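Local atomic coordinates of SspB protein (Streptomyces clavuligerus, PDB entry 6JUF), a protein that probably acts as a metal-dependent DNase of the DUF4007 family within SspABCD-SspE, a bacterial anti-phage defence system that senses DNA phosphorothioation. Residues B[60-65]-B[126-131]; B[66-71]-B[122-127]; B[71-76]-B[344-349]; B[84-89]-B[335-340]. All coordinates share one frame; numbering follows the deposited sequence.

Contact 1: B[60-65]-B[126-131]; sequences MRYWSR and SWAPSW
Tyr62, on helix 57-66, reaches to the turn ahead of helix 129-137 and donates its hydroxyl hydrogen to the backbone of Trp127, OH to O 2.7 Å. That oxygen lies in the plane of the phenol ring, at its edge, whereas the hydroxyl stands above the carbonyl plane, 53° out of it. The same OH rests 3.8 Å from Ala128 CB. Trp63 leaves the helix away from its partner, yet its six-membered ring swings back until CH2 is 3.7 Å from Trp131 CZ2. The two indoles make an offset edge-to-face pair, Trp63 giving the edge, with planes 83° apart. Tyr62 CE2 lies over one face of the Trp63 ring, and Trp63 NE1 is bonded to the Phe20 carbonyl. Arg65 then arches over one face of Trp127. Its CG is 3.8 Å from the centroid of the five-membered ring, a CH-pi contact; a bend at chi3 (76°) carries CZ to 5.0 Å from the six-membered centroid, a cation-pi contact with the guanidinium turned steeply to the indole. Glu72 holds the charge of Arg65 in a salt bridge. On the facing segment, Ser126 OG accepts from Ala128 N at 3.1 Å, an ST turn that leads into helix 129-137, and the Tyr62 side chain is about 8 Å from that of Glu18, seen to bind magnesium in this protein, though none is bound to this chain.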
# COMPACT_ATOMS: atom_id res chain seq x y z
N MET B 60 -12.60 11.38 2.40
CA MET B 60 -11.20 11.80 2.61
C MET B 60 -11.05 12.67 3.88
O MET B 60 -10.14 12.45 4.69
CB MET B 60 -10.72 12.56 1.37
CG MET B 60 -9.27 13.05 1.43
SD MET B 60 -8.93 14.03 -0.02
CE MET B 60 -7.18 13.77 -0.26
N ARG B 61 -11.97 13.64 4.04
CA ARG B 61 -12.02 14.48 5.23
C ARG B 61 -12.19 13.63 6.50
O ARG B 61 -11.46 13.83 7.51
CB ARG B 61 -13.19 15.45 5.04
CG ARG B 61 -13.50 16.38 6.25
CD ARG B 61 -14.78 17.16 5.94
NE ARG B 61 -15.17 17.95 7.07
CZ ARG B 61 -16.15 18.86 7.01
NH1 ARG B 61 -16.77 19.05 5.83
NH2 ARG B 61 -16.48 19.55 8.09
N TYR B 62 -13.15 12.68 6.45
CA TYR B 62 -13.47 11.80 7.56
C TYR B 62 -12.21 11.01 8.01
O TYR B 62 -11.89 10.94 9.18
CB TYR B 62 -14.64 10.85 7.19
CG TYR B 62 -14.77 9.77 8.24
CD1 TYR B 62 -15.46 9.98 9.44
CD2 TYR B 62 -14.13 8.51 8.02
CE1 TYR B 62 -15.49 8.99 10.41
CE2 TYR B 62 -14.20 7.51 9.01
CZ TYR B 62 -14.88 7.79 10.21
OH TYR B 62 -14.91 6.83 11.19
N TRP B 63 -11.51 10.45 7.04
CA TRP B 63 -10.38 9.56 7.36
C TRP B 63 -9.29 10.37 8.02
O TRP B 63 -8.63 9.90 8.96
CB TRP B 63 -9.86 8.75 6.18
CG TRP B 63 -10.74 7.59 5.88
CD1 TRP B 63 -11.39 7.30 4.69
CD2 TRP B 63 -11.06 6.49 6.81
NE1 TRP B 63 -12.13 6.10 4.83
CE2 TRP B 63 -11.95 5.58 6.07
CE3 TRP B 63 -10.67 6.16 8.12
CZ2 TRP B 63 -12.47 4.42 6.67
CZ3 TRP B 63 -11.20 4.98 8.70
CH2 TRP B 63 -12.07 4.15 7.98
N SER B 64 -9.04 11.59 7.55
CA SER B 64 -8.02 12.43 8.24
C SER B 64 -8.39 12.71 9.70
O SER B 64 -7.51 12.61 10.56
CB SER B 64 -7.89 13.77 7.54
OG SER B 64 -7.06 13.57 6.41
N ARG B 65 -9.66 13.05 9.99
CA ARG B 65 -10.13 13.29 11.37
C ARG B 65 -10.02 11.99 12.18
O ARG B 65 -9.57 11.97 13.32
CB ARG B 65 -11.57 13.79 11.27
CG ARG B 65 -12.25 14.49 12.46
CD ARG B 65 -13.53 15.15 11.90
NE ARG B 65 -14.74 14.28 11.60
CZ ARG B 65 -15.57 14.37 10.54
NH1 ARG B 65 -15.36 15.25 9.55
NH2 ARG B 65 -16.60 13.56 10.41
N SER B 126 -12.80 8.63 19.87
CA SER B 126 -12.69 8.00 18.55
C SER B 126 -13.86 8.41 17.63
O SER B 126 -14.98 8.58 18.07
CB SER B 126 -12.71 6.49 18.75
OG SER B 126 -12.65 5.80 17.48
N TRP B 127 -13.53 8.54 16.36
CA TRP B 127 -14.49 8.77 15.26
C TRP B 127 -14.97 7.51 14.67
O TRP B 127 -15.72 7.57 13.69
CB TRP B 127 -13.89 9.69 14.17
CG TRP B 127 -13.62 11.05 14.68
CD1 TRP B 127 -12.40 11.61 15.12
CD2 TRP B 127 -14.63 12.07 14.94
NE1 TRP B 127 -12.61 12.88 15.62
CE2 TRP B 127 -13.93 13.20 15.54
CE3 TRP B 127 -16.01 12.14 14.78
CZ2 TRP B 127 -14.58 14.33 15.91
CZ3 TRP B 127 -16.65 13.30 15.17
CH2 TRP B 127 -15.95 14.36 15.72
N ALA B 128 -14.59 6.36 15.19
CA ALA B 128 -14.97 5.08 14.56
C ALA B 128 -15.65 4.11 15.51
O ALA B 128 -15.07 3.07 15.86
CB ALA B 128 -13.74 4.44 13.86
N PRO B 129 -16.86 4.45 15.97
CA PRO B 129 -17.49 3.57 17.00
C PRO B 129 -17.60 2.12 16.59
O PRO B 129 -17.48 1.22 17.42
CB PRO B 129 -18.85 4.24 17.26
CG PRO B 129 -19.05 5.22 16.08
CD PRO B 129 -17.64 5.70 15.75
N SER B 130 -17.91 1.88 15.32
CA SER B 130 -18.08 0.49 14.83
C SER B 130 -16.80 -0.30 14.96
O SER B 130 -16.81 -1.49 15.36
CB SER B 130 -18.64 0.41 13.41
OG SER B 130 -20.00 0.81 13.43
N TRP B 131 -15.70 0.36 14.63
CA TRP B 131 -14.37 -0.27 14.84
C TRP B 131 -14.08 -0.53 16.30
O TRP B 131 -13.55 -1.60 16.66
CB TRP B 131 -13.26 0.66 14.31
CG TRP B 131 -13.02 0.55 12.80
CD1 TRP B 131 -11.89 0.05 12.21
CD2 TRP B 131 -13.87 1.04 11.70
NE1 TRP B 131 -11.94 0.17 10.83
CE2 TRP B 131 -13.15 0.75 10.47
CE3 TRP B 131 -15.12 1.69 11.62
CZ2 TRP B 131 -13.67 1.07 9.21
CZ3 TRP B 131 -15.65 1.98 10.36
CH2 TRP B 131 -14.96 1.67 9.18

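Contact 2: B[66-71]-B[122-127]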
# COMPACT_ATOMS: atom_id res chain seq x y z
N ALA B 66 -10.45 10.90 11.55
CA ALA B 66 -10.57 9.58 12.29
C ALA B 66 -9.21 9.05 12.68
O ALA B 66 -9.02 8.42 13.72
CB ALA B 66 -11.30 8.56 11.39
N PHE B 67 -8.23 9.31 11.82
CA PHE B 67 -6.84 8.84 12.13
C PHE B 67 -6.11 9.87 13.01
O PHE B 67 -4.92 9.70 13.30
CB PHE B 67 -6.02 8.56 10.84
CG PHE B 67 -6.33 7.22 10.22
CD1 PHE B 67 -6.04 6.04 10.92
CD2 PHE B 67 -6.94 7.14 8.98
CE1 PHE B 67 -6.33 4.81 10.34
CE2 PHE B 67 -7.26 5.94 8.41
CZ PHE B 67 -6.98 4.74 9.09
N LYS B 68 -6.82 10.90 13.47
CA LYS B 68 -6.23 11.92 14.38
C LYS B 68 -5.18 12.75 13.68
O LYS B 68 -4.21 13.26 14.30
CB LYS B 68 -5.73 11.32 15.72
CG LYS B 68 -6.68 10.34 16.40
CD LYS B 68 -8.08 10.84 16.69
CE LYS B 68 -8.77 10.10 17.84
NZ LYS B 68 -8.84 8.63 17.60
N LEU B 69 -5.35 12.89 12.36
CA LEU B 69 -4.43 13.66 11.53
C LEU B 69 -4.93 15.07 11.33
O LEU B 69 -4.16 15.96 10.96
CB LEU B 69 -4.23 12.96 10.16
CG LEU B 69 -3.63 11.54 10.27
CD1 LEU B 69 -3.74 10.86 8.92
CD2 LEU B 69 -2.15 11.52 10.65
N THR B 70 -6.23 15.29 11.56
CA THR B 70 -6.78 16.64 11.63
C THR B 70 -7.72 16.72 12.80
O THR B 70 -8.14 15.68 13.33
CB THR B 70 -7.64 16.99 10.42
OG1 THR B 70 -8.69 15.99 10.26
CG2 THR B 70 -6.79 17.06 9.13
N ARG B 71 -7.95 17.99 13.23
CA ARG B 71 -9.05 18.31 14.12
C ARG B 71 -9.92 19.30 13.34
O ARG B 71 -9.42 19.98 12.44
CB ARG B 71 -8.57 18.97 15.43
CG ARG B 71 -8.09 18.04 16.57
CD ARG B 71 -9.35 17.93 17.49
NE ARG B 71 -8.85 17.61 18.73
CZ ARG B 71 -9.49 17.12 19.75
NH1 ARG B 71 -10.80 16.91 19.69
NH2 ARG B 71 -8.76 16.86 20.83
N PRO B 122 -9.78 11.69 27.17
CA PRO B 122 -10.62 12.85 27.42
C PRO B 122 -10.20 14.00 26.52
O PRO B 122 -9.01 14.34 26.40
CB PRO B 122 -10.35 13.18 28.91
CG PRO B 122 -9.89 11.87 29.50
CD PRO B 122 -9.17 11.14 28.41
N GLY B 123 -11.18 14.55 25.85
CA GLY B 123 -10.94 15.64 24.90
C GLY B 123 -10.66 15.17 23.47
O GLY B 123 -10.69 15.99 22.53
N THR B 124 -10.42 13.88 23.26
CA THR B 124 -10.18 13.29 21.91
C THR B 124 -10.71 11.86 21.74
O THR B 124 -9.96 10.89 21.77
CB THR B 124 -8.68 13.34 21.50
OG1 THR B 124 -8.12 14.60 21.83
CG2 THR B 124 -8.47 13.07 19.97
N LYS B 125 -12.04 11.76 21.61
CA LYS B 125 -12.71 10.46 21.49
C LYS B 125 -12.48 9.90 20.08
O LYS B 125 -12.04 10.61 19.15
CB LYS B 125 -14.22 10.63 21.74
CG LYS B 125 -14.63 10.77 23.18
CD LYS B 125 -16.14 11.06 23.24
CE LYS B 125 -16.62 10.81 24.67
NZ LYS B 125 -18.11 10.96 24.75
N SER B 126 -12.80 8.63 19.87
CA SER B 126 -12.69 8.00 18.55
C SER B 126 -13.86 8.41 17.63
O SER B 126 -14.98 8.58 18.07
CB SER B 126 -12.71 6.49 18.75
OG SER B 126 -12.65 5.80 17.48
N TRP B 127 -13.53 8.54 16.36
CA TRP B 127 -14.49 8.77 15.26
C TRP B 127 -14.97 7.51 14.67
O TRP B 127 -15.72 7.57 13.69
CB TRP B 127 -13.89 9.69 14.17
CG TRP B 127 -13.62 11.05 14.68
CD1 TRP B 127 -12.40 11.61 15.12
CD2 TRP B 127 -14.63 12.07 14.94
NE1 TRP B 127 -12.61 12.88 15.62
CE2 TRP B 127 -13.93 13.20 15.54
CE3 TRP B 127 -16.01 12.14 14.78
CZ2 TRP B 127 -14.58 14.33 15.91
CZ3 TRP B 127 -16.65 13.30 15.17
CH2 TRP B 127 -15.95 14.36 15.72
O HOH W 1 -10.77 7.90 15.58
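Lys68, whose side chain runs past Thr124 in the opposite direction, is the C-prime residue of a Schellman motif that ends helix 57-66: its own N bonds to Arg65 O, and Leu69 N to Ser64 O. Bends at chi2 and chi4 fold the lysine over the facing loop. Its CE comes 3.7 Å from the Thr124 methyl CG2 and 3.6 Å from Lys125 O, while the ammonium is gripped beyond the contact by the carbonyls of Trp116 and Ser119. The same NZ also donates to a bridging water. This water donates to Ala66 O at 2.6 Å and accepts from Trp127 N at 2.9 Å, so it links the last helical turn to the loop backbone. Beside it, Ala66 CA packs 3.8 Å from Trp127 CB. The contact thus fastens the turn between helix 57-66 and strand 70-74, first strand of a two-stranded hairpin, to the loop that connects helix 107-118 with helix 129-137. Farther along, Arg71, in strand 70-74, has its chain bent at chi2 (-97°), which sends the guanidinium out to the loop. There it holds Gly123 O with two nitrogens, NH1 at 3.0 Å and NH2 at 2.7 Å. The oxygen is in the guanidinium plane; NH1 lies in the carbonyl plane and NH2 stands 42° above it. Thr124 covers one face of the same guanidinium with CG2, offset toward the rim of the group.

Contact 3: B[71-76]-B[344-349]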
# COMPACT_ATOMS: atom_id res chain seq x y z
N ARG B 71 -7.95 17.99 13.23
CA ARG B 71 -9.05 18.31 14.12
C ARG B 71 -9.92 19.30 13.34
O ARG B 71 -9.42 19.98 12.44
CB ARG B 71 -8.57 18.97 15.43
CG ARG B 71 -8.09 18.04 16.57
CD ARG B 71 -9.35 17.93 17.49
NE ARG B 71 -8.85 17.61 18.73
CZ ARG B 71 -9.49 17.12 19.75
NH1 ARG B 71 -10.80 16.91 19.69
NH2 ARG B 71 -8.76 16.86 20.83
N GLU B 72 -11.19 19.42 13.69
CA GLU B 72 -12.05 20.36 13.04
C GLU B 72 -12.64 21.34 14.10
O GLU B 72 -12.87 21.00 15.27
CB GLU B 72 -13.19 19.64 12.27
CG GLU B 72 -12.68 18.75 11.14
CD GLU B 72 -13.80 18.21 10.30
OE1 GLU B 72 -14.98 18.58 10.48
OE2 GLU B 72 -13.49 17.36 9.45
N HIS B 73 -12.85 22.57 13.61
CA HIS B 73 -13.41 23.64 14.49
C HIS B 73 -14.00 24.74 13.68
O HIS B 73 -13.59 24.91 12.55
CB HIS B 73 -12.34 24.20 15.42
CG HIS B 73 -12.91 24.88 16.65
ND1 HIS B 73 -12.81 26.19 16.83
CD2 HIS B 73 -13.74 24.41 17.67
CE1 HIS B 73 -13.43 26.55 17.98
NE2 HIS B 73 -14.02 25.46 18.47
N TYR B 74 -14.93 25.53 14.22
CA TYR B 74 -15.38 26.71 13.46
C TYR B 74 -14.22 27.66 13.13
O TYR B 74 -13.27 27.83 13.94
CB TYR B 74 -16.49 27.47 14.21
CG TYR B 74 -17.56 26.55 14.79
CD1 TYR B 74 -18.60 26.05 13.98
CD2 TYR B 74 -17.52 26.16 16.13
CE1 TYR B 74 -19.58 25.22 14.50
CE2 TYR B 74 -18.48 25.32 16.66
CZ TYR B 74 -19.52 24.85 15.85
OH TYR B 74 -20.49 24.01 16.39
N GLY B 75 -14.26 28.25 11.93
CA GLY B 75 -13.33 29.31 11.56
C GLY B 75 -13.76 30.54 12.36
O GLY B 75 -14.79 30.53 12.98
N ASP B 76 -12.95 31.59 12.34
CA ASP B 76 -13.27 32.82 13.07
C ASP B 76 -14.35 33.63 12.32
O ASP B 76 -14.28 34.86 12.18
CB ASP B 76 -11.99 33.64 13.14
CG ASP B 76 -11.25 33.63 11.83
OD1 ASP B 76 -11.90 33.57 10.75
OD2 ASP B 76 -10.00 33.67 11.88
N GLU B 344 -10.02 20.65 21.11
CA GLU B 344 -9.87 19.86 22.34
C GLU B 344 -10.73 20.44 23.51
O GLU B 344 -11.44 19.70 24.19
CB GLU B 344 -8.41 19.73 22.73
CG GLU B 344 -8.21 18.58 23.72
CD GLU B 344 -6.84 18.58 24.33
OE1 GLU B 344 -6.35 19.68 24.64
OE2 GLU B 344 -6.25 17.49 24.50
N LYS B 345 -10.68 21.77 23.67
CA LYS B 345 -11.42 22.44 24.76
C LYS B 345 -12.93 22.24 24.66
O LYS B 345 -13.62 21.98 25.67
CB LYS B 345 -11.10 23.93 24.81
CG LYS B 345 -9.78 24.26 25.48
CD LYS B 345 -9.71 25.74 25.88
CE LYS B 345 -8.37 26.07 26.53
NZ LYS B 345 -7.22 25.75 25.64
N ARG B 346 -13.41 22.38 23.43
CA ARG B 346 -14.81 22.14 23.12
C ARG B 346 -15.25 20.76 23.53
O ARG B 346 -16.34 20.58 24.09
CB ARG B 346 -15.08 22.32 21.63
CG ARG B 346 -16.59 22.27 21.36
CD ARG B 346 -16.96 22.12 19.91
NE ARG B 346 -16.02 21.26 19.20
CZ ARG B 346 -15.93 19.94 19.33
NH1 ARG B 346 -16.73 19.23 20.17
NH2 ARG B 346 -15.00 19.31 18.60
N GLU B 347 -14.42 19.77 23.18
CA GLU B 347 -14.75 18.40 23.54
C GLU B 347 -14.67 18.19 25.07
O GLU B 347 -15.53 17.54 25.67
CB GLU B 347 -13.87 17.41 22.78
CG GLU B 347 -14.49 16.04 22.73
CD GLU B 347 -13.72 15.05 21.86
OE1 GLU B 347 -13.45 13.96 22.36
OE2 GLU B 347 -13.42 15.34 20.64
N LEU B 348 -13.62 18.77 25.69
CA LEU B 348 -13.44 18.66 27.14
C LEU B 348 -14.65 19.24 27.87
O LEU B 348 -15.11 18.67 28.87
CB LEU B 348 -12.16 19.35 27.55
CG LEU B 348 -10.89 18.53 27.35
CD1 LEU B 348 -9.65 19.38 27.55
CD2 LEU B 348 -10.78 17.26 28.19
N LYS B 349 -15.19 20.32 27.31
CA LYS B 349 -16.36 21.01 27.87
C LYS B 349 -17.60 20.14 27.96
O LYS B 349 -18.40 20.33 28.88
CB LYS B 349 -16.62 22.32 27.15
CG LYS B 349 -15.85 23.49 27.78
CD LYS B 349 -16.42 23.90 29.16
CE LYS B 349 -15.38 23.91 30.29
NZ LYS B 349 -14.62 25.21 30.36
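Arg71 lays its guanidinium against the start of segment 344-349, where strand 70-74 of the two-stranded hairpin meets the C-terminal helix 339-350. Strand and helix segments run nearly perpendicular, at 85°, their axes 9.8 Å apart, and long side chains fill the gap. The close-packed half belongs to Arg71. Glu344 CA sits over one face of the guanidinium, 3.5 Å above its plane and toward the rim, and Glu344 CG is 3.4 Å from Arg71 NH2. The Glu344 carboxylate itself leads away: its OE2 is 4.5 Å from Arg71 NH2, beyond a salt bridge. Glu347, one turn on, supplies the charge partner instead, though the stronger bonds of the guanidinium go to Gly123 O. With CG anti to the backbone N (chi1 -159°), the Glu347 chain runs extended and brings OE2 to the guanidinium edge, in plane, 3.2 Å from Arg71 NH1 in a salt bridge whose hydrogen bond is weak. Guanidinium and carboxylate are turned steeply to one another. Glu347 OE1 accepts from Lys125 N, and OE2 has a weak second donor in His11 NE2, so this buried acid joins the helix, the hairpin and the loop before helix 129-137. By contrast, the half nearer the hairpin turn is loose. Arg346 bends at chi3 and runs antiparallel to His73; the imidazole and guanidinium planes are only 23° apart, yet they meet edge to edge, His73 CD2 4.2 Å from Arg346 NE.

Contact 4: B[84-89]-B[335-340]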
# COMPACT_ATOMS: atom_id res chain seq x y z
N LEU B 84 -14.06 23.85 9.86
CA LEU B 84 -12.83 23.86 9.11
C LEU B 84 -11.86 22.76 9.66
O LEU B 84 -11.97 22.36 10.81
CB LEU B 84 -12.13 25.23 9.21
CG LEU B 84 -12.93 26.50 8.79
CD1 LEU B 84 -12.00 27.61 8.38
CD2 LEU B 84 -13.87 26.22 7.67
N SER B 85 -10.83 22.44 8.86
CA SER B 85 -9.85 21.35 9.24
C SER B 85 -8.44 21.86 9.47
O SER B 85 -8.07 22.83 8.81
CB SER B 85 -9.81 20.25 8.16
OG SER B 85 -11.07 19.60 8.13
N TYR B 86 -7.74 21.30 10.44
CA TYR B 86 -6.41 21.78 10.85
C TYR B 86 -5.59 20.51 11.08
O TYR B 86 -6.06 19.63 11.76
CB TYR B 86 -6.49 22.67 12.08
CG TYR B 86 -7.44 23.83 11.87
CD1 TYR B 86 -6.95 25.03 11.34
CD2 TYR B 86 -8.80 23.74 12.22
CE1 TYR B 86 -7.82 26.11 11.12
CE2 TYR B 86 -9.67 24.78 11.98
CZ TYR B 86 -9.16 25.97 11.47
OH TYR B 86 -9.97 27.04 11.27
N PRO B 87 -4.37 20.47 10.52
CA PRO B 87 -3.48 19.35 10.75
C PRO B 87 -2.97 19.25 12.21
O PRO B 87 -2.62 20.26 12.81
CB PRO B 87 -2.28 19.63 9.78
CG PRO B 87 -2.19 21.14 9.75
CD PRO B 87 -3.65 21.61 9.85
N THR B 88 -2.94 18.02 12.77
CA THR B 88 -2.49 17.84 14.13
C THR B 88 -0.99 17.77 14.14
O THR B 88 -0.36 17.50 13.07
CB THR B 88 -3.06 16.53 14.69
OG1 THR B 88 -2.60 15.46 13.85
CG2 THR B 88 -4.56 16.53 14.69
N TRP B 89 -0.38 17.94 15.28
CA TRP B 89 1.07 17.80 15.40
C TRP B 89 1.46 16.39 15.03
O TRP B 89 2.53 16.18 14.45
CB TRP B 89 1.47 18.18 16.82
CG TRP B 89 2.96 17.98 17.07
CD1 TRP B 89 3.98 18.93 16.93
CD2 TRP B 89 3.66 16.75 17.50
NE1 TRP B 89 5.19 18.40 17.29
CE2 TRP B 89 5.07 17.09 17.60
CE3 TRP B 89 3.24 15.46 17.77
CZ2 TRP B 89 6.03 16.16 18.04
CZ3 TRP B 89 4.19 14.52 18.16
CH2 TRP B 89 5.55 14.87 18.31
N ARG B 335 0.78 27.26 18.32
CA ARG B 335 0.76 28.70 18.04
C ARG B 335 0.42 28.91 16.58
O ARG B 335 -0.32 29.83 16.21
CB ARG B 335 2.14 29.29 18.37
CG ARG B 335 2.35 29.54 19.86
CD ARG B 335 3.47 30.53 20.13
NE ARG B 335 4.73 29.98 19.66
CZ ARG B 335 5.54 29.21 20.39
NH1 ARG B 335 5.25 28.91 21.65
NH2 ARG B 335 6.65 28.77 19.85
N ARG B 336 0.95 28.05 15.70
CA ARG B 336 0.57 28.09 14.30
C ARG B 336 -0.90 27.71 14.05
O ARG B 336 -1.57 28.42 13.27
CB ARG B 336 1.49 27.26 13.41
CG ARG B 336 1.36 27.48 11.92
CD ARG B 336 2.56 26.85 11.11
NE ARG B 336 3.76 26.73 11.98
CZ ARG B 336 4.77 25.87 11.84
NH1 ARG B 336 4.84 25.04 10.79
NH2 ARG B 336 5.75 25.86 12.74
N TYR B 337 -1.42 26.70 14.77
CA TYR B 337 -2.81 26.27 14.64
C TYR B 337 -3.58 26.30 15.93
O TYR B 337 -3.82 25.28 16.52
CB TYR B 337 -2.82 24.83 14.08
CG TYR B 337 -2.12 24.70 12.78
CD1 TYR B 337 -2.76 25.02 11.59
CD2 TYR B 337 -0.78 24.25 12.71
CE1 TYR B 337 -2.14 24.88 10.36
CE2 TYR B 337 -0.15 24.10 11.50
CZ TYR B 337 -0.82 24.43 10.31
OH TYR B 337 -0.20 24.29 9.09
N PRO B 338 -4.01 27.52 16.38
CA PRO B 338 -4.61 27.63 17.71
C PRO B 338 -5.97 26.93 17.83
O PRO B 338 -6.43 26.61 18.91
CB PRO B 338 -4.74 29.12 17.92
CG PRO B 338 -4.69 29.72 16.58
CD PRO B 338 -3.78 28.84 15.74
N LYS B 339 -6.54 26.67 16.65
CA LYS B 339 -7.85 25.93 16.59
C LYS B 339 -7.84 24.46 17.03
O LYS B 339 -8.84 23.96 17.55
CB LYS B 339 -8.62 26.11 15.30
CG LYS B 339 -9.46 27.39 15.34
CD LYS B 339 -9.33 28.24 14.14
CE LYS B 339 -9.80 29.66 14.51
NZ LYS B 339 -11.14 29.73 15.14
N LEU B 340 -6.64 23.84 16.94
CA LEU B 340 -6.45 22.48 17.57
C LEU B 340 -6.83 22.45 19.07
O LEU B 340 -7.62 21.62 19.45
CB LEU B 340 -4.99 21.98 17.41
CG LEU B 340 -4.50 21.88 15.96
CD1 LEU B 340 -3.03 21.54 15.85
CD2 LEU B 340 -5.30 20.78 15.27
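Tyr86 and Pro87, at the end of the second hairpin strand, 83-87, fit into the corner between helix 330-336 and helix 339-350. One bump is the aliphatic stem of Lys339, which lies on one face of Tyr86: its CB is 3.8 Å from the ring centroid, a CH-pi contact, and after a bend at chi2 its CD comes 3.2 Å from Tyr86 OH. The ammonium turns off to the carbonyl of Tyr74. Tyr337 offers a flat wall in return. Pro87 presses its CG against this ring, 3.9 Å from the centroid and 3.6 Å from CZ, while Arg336 CG covers the opposite face, so the phenol is sandwiched between two aliphatic groups. The bond from Tyr337 OH to Gln35 O fixes the outer end of the ring. Where the two tyrosines approach, they do so by their edges, CD1 of Tyr86 4.2 Å from CD1 of Tyr337, without stacking. Leu340 fills the notch beside the strand backbone: with its CG anti to the carbonyl carbon (chi1 -58°), the forked end straddles Pro87 O. This oxygen also accepts from NE1 of Trp333, in the preceding helix. One branch of the leucine, CD2, lies 3.9 Å from Tyr86 CB; the other, CD1, is 3.3 Å from Pro87 O.

How the contacts relate
From the N terminus, helix 57-66 leads into strand 70-74 and then strand 83-87, so one continuous run supplies the first segment of every contact. Contacts 1 and 2 close the shorter loops, both ending at or just before the start of helix 129-137, where they share Ser126 and Trp127. Contacts 3 and 4 close much longer loops to the C-terminal helices; contact 4 is nested inside contact 3, and both cross contacts 1 and 2. Arg71 belongs to contacts 2 and 3, and Glu72 joins contact 3 to Arg61 and Arg65 of contact 1. Backbone bonds between the hairpin strands, such as Arg71 N to Tyr86 O, couple contact 4 to contacts 2 and 3.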